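Long-range contact in aromatic-L-amino-acid decarboxylase (Catharanthus roseus, PDB 6EEW), which catalyses the pyridoxal-phosphate-dependent decarboxylation of L-tryptophan to tryptamine and of 5-hydroxy-L-tryptophan to serotonin: residues S412-V417 and V425-K430. Sequence-based numbering, arbitrary orientation.
Sequences SRFEIV and VCFRLK
Strands 414-416 and 424-429 form a beta hairpin at one margin of the small antiparallel sheet in the C-terminal part of this PLP-dependent decarboxylase, and Glu-415 pairs with Arg-428 at its centre. Their backbones exchange two hydrogen bonds, Glu-415 N to Arg-428 O (2.9 Å) and Arg-428 N to Glu-415 O (3.0 Å); the bond from Lys-430 N to Arg-413 O, at 2.6 Å, prolongs the pairing beyond the strand. The two charged side chains run side by side on one face. Each starts between its own backbone N and carbonyl carbon (chi1 82° and 80°), which brings CG of Glu-415 to 3.6 Å from CG of Arg-428. Arg-428 then bends at chi3, and its NH1 reaches Glu-415 OE2 at 2.7 Å, within the guanidinium plane but well above that of the carboxylate. Val-417 CG2 packs crosswise against the arginine's CD (3.4 Å), a methyl suited to an aliphatic stem. Were Glu-415 an alanine, the Arg-428 guanidinium would probably lose this carboxylate and be freer to turn. Between the hairpin and helices 438-451 and 479-496, which both residues touch, Leu-429 CD2 sits over the centre of the Phe-414 ring, 3.5 Å from its centroid, a CH-pi contact suited to a buried, apolar place. A salt bridge thus links the strands where Glu-415 and Arg-428 are partly exposed, while buried Phe-414 and Leu-429 pack against the helices.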
loop_
_atom_site.group_PDB
_atom_site.type_symbol
_atom_site.label_atom_id
_atom_site.label_comp_id
_atom_site.label_asym_id
_atom_site.label_seq_id
_atom_site.Cartn_x
_atom_site.Cartn_y
_atom_site.Cartn_z
ATOM N N SER A 412 1.006 -40.284 21.974
ATOM C CA SER A 412 1.948 -41.062 21.182
ATOM C C SER A 412 1.460 -41.300 19.761
ATOM O O SER A 412 2.228 -41.824 18.946
ATOM C CB SER A 412 2.233 -42.393 21.881
ATOM O OG SER A 412 1.029 -43.077 22.158
ATOM N N ARG A 413 0.199 -40.980 19.462
ATOM C CA ARG A 413 -0.287 -41.091 18.094
ATOM C C ARG A 413 0.219 -39.944 17.232
ATOM O O ARG A 413 0.373 -40.104 16.017
ATOM C CB ARG A 413 -1.815 -41.109 18.075
ATOM C CG ARG A 413 -2.433 -42.252 18.857
ATOM C CD ARG A 413 -3.944 -42.093 18.962
ATOM N NE ARG A 413 -4.336 -40.803 19.531
ATOM C CZ ARG A 413 -5.592 -40.458 19.802
ATOM N NH1 ARG A 413 -6.584 -41.308 19.562
ATOM N NH2 ARG A 413 -5.859 -39.266 20.316
ATOM N N PHE A 414 0.520 -38.810 17.848
ATOM C CA PHE A 414 0.972 -37.609 17.170
ATOM C C PHE A 414 2.477 -37.439 17.339
ATOM O O PHE A 414 3.106 -38.060 18.197
ATOM C CB PHE A 414 0.243 -36.385 17.725
ATOM C CG PHE A 414 -1.238 -36.388 17.464
ATOM C CD1 PHE A 414 -2.104 -37.055 18.312
ATOM C CD2 PHE A 414 -1.769 -35.675 16.401
ATOM C CE1 PHE A 414 -3.466 -37.045 18.083
ATOM C CE2 PHE A 414 -3.132 -35.657 16.172
ATOM C CZ PHE A 414 -3.980 -36.342 17.010
ATOM N N GLU A 415 3.045 -36.574 16.507
ATOM C CA GLU A 415 4.461 -36.263 16.576
ATOM C C GLU A 415 4.644 -34.808 16.197
ATOM O O GLU A 415 3.933 -34.292 15.327
ATOM C CB GLU A 415 5.272 -37.176 15.647
ATOM C CG GLU A 415 5.308 -36.749 14.183
ATOM C CD GLU A 415 6.237 -37.622 13.350
ATOM O OE1 GLU A 415 6.609 -38.724 13.814
ATOM O OE2 GLU A 415 6.607 -37.209 12.235
ATOM N N ILE A 416 5.594 -34.158 16.860
ATOM C CA ILE A 416 6.019 -32.817 16.478
ATOM C C ILE A 416 7.054 -32.960 15.369
ATOM O O ILE A 416 8.105 -33.578 15.566
ATOM C CB ILE A 416 6.590 -32.050 17.680
ATOM C CG1 ILE A 416 5.610 -32.072 18.857
ATOM C CG2 ILE A 416 6.878 -30.614 17.283
ATOM C CD1 ILE A 416 4.309 -31.338 18.593
ATOM N N VAL A 417 6.769 -32.363 14.208
ATOM C CA VAL A 417 7.570 -32.616 13.013
ATOM C C VAL A 417 8.871 -31.822 13.030
ATOM O O VAL A 417 9.916 -32.316 12.593
ATOM C CB VAL A 417 6.733 -32.297 11.763
ATOM C CG1 VAL A 417 7.568 -32.477 10.506
ATOM C CG2 VAL A 417 5.485 -33.172 11.722
ATOM N N VAL A 425 3.038 -24.232 15.852
ATOM C CA VAL A 425 3.306 -25.633 16.179
ATOM C C VAL A 425 2.982 -26.484 14.955
ATOM O O VAL A 425 1.837 -26.500 14.490
ATOM C CB VAL A 425 2.484 -26.091 17.398
ATOM C CG1 VAL A 425 2.808 -27.537 17.784
ATOM C CG2 VAL A 425 2.682 -25.157 18.555
ATOM N N CYS A 426 3.976 -27.206 14.447
ATOM C CA CYS A 426 3.803 -28.103 13.313
ATOM C C CYS A 426 3.751 -29.541 13.813
ATOM O O CYS A 426 4.693 -30.007 14.461
ATOM C CB CYS A 426 4.936 -27.924 12.305
ATOM S SG CYS A 426 5.050 -26.250 11.602
ATOM N N PHE A 427 2.655 -30.242 13.520
ATOM C CA PHE A 427 2.457 -31.573 14.086
ATOM C C PHE A 427 1.744 -32.471 13.081
ATOM O O PHE A 427 1.275 -32.023 12.030
ATOM C CB PHE A 427 1.679 -31.510 15.400
ATOM C CG PHE A 427 0.272 -31.002 15.258
ATOM C CD1 PHE A 427 0.024 -29.663 15.011
ATOM C CD2 PHE A 427 -0.805 -31.871 15.370
ATOM C CE1 PHE A 427 -1.271 -29.198 14.883
ATOM C CE2 PHE A 427 -2.103 -31.414 15.244
ATOM C CZ PHE A 427 -2.339 -30.076 14.998
ATOM N N ARG A 428 1.675 -33.760 13.406
ATOM C CA ARG A 428 0.985 -34.695 12.519
ATOM C C ARG A 428 0.661 -35.969 13.288
ATOM O O ARG A 428 1.177 -36.208 14.379
ATOM C CB ARG A 428 1.847 -34.997 11.284
ATOM C CG ARG A 428 2.945 -36.025 11.548
ATOM C CD ARG A 428 4.039 -36.027 10.478
ATOM N NE ARG A 428 3.858 -36.984 9.391
ATOM C CZ ARG A 428 4.718 -37.960 9.112
ATOM N NH1 ARG A 428 5.808 -38.120 9.854
ATOM N NH2 ARG A 428 4.490 -38.783 8.099
ATOM N N LEU A 429 -0.221 -36.777 12.713
ATOM C CA LEU A 429 -0.432 -38.133 13.198
ATOM C C LEU A 429 0.682 -39.031 12.679
ATOM O O LEU A 429 1.011 -38.991 11.489
ATOM C CB LEU A 429 -1.792 -38.660 12.747
ATOM C CG LEU A 429 -3.004 -38.255 13.585
ATOM C CD1 LEU A 429 -4.291 -38.550 12.826
ATOM C CD2 LEU A 429 -2.997 -38.986 14.928
ATOM N N LYS A 430 1.272 -39.832 13.567
ATOM C CA LYS A 430 2.334 -40.719 13.127
ATOM C C LYS A 430 1.809 -41.685 12.065
ATOM O O LYS A 430 0.634 -42.064 12.079
ATOM C CB LYS A 430 2.912 -41.511 14.297
ATOM C CG LYS A 430 3.786 -40.715 15.247
ATOM C CD LYS A 430 4.365 -41.643 16.309
ATOM C CE LYS A 430 5.360 -40.932 17.204
ATOM N NZ LYS A 430 5.800 -41.814 18.314
#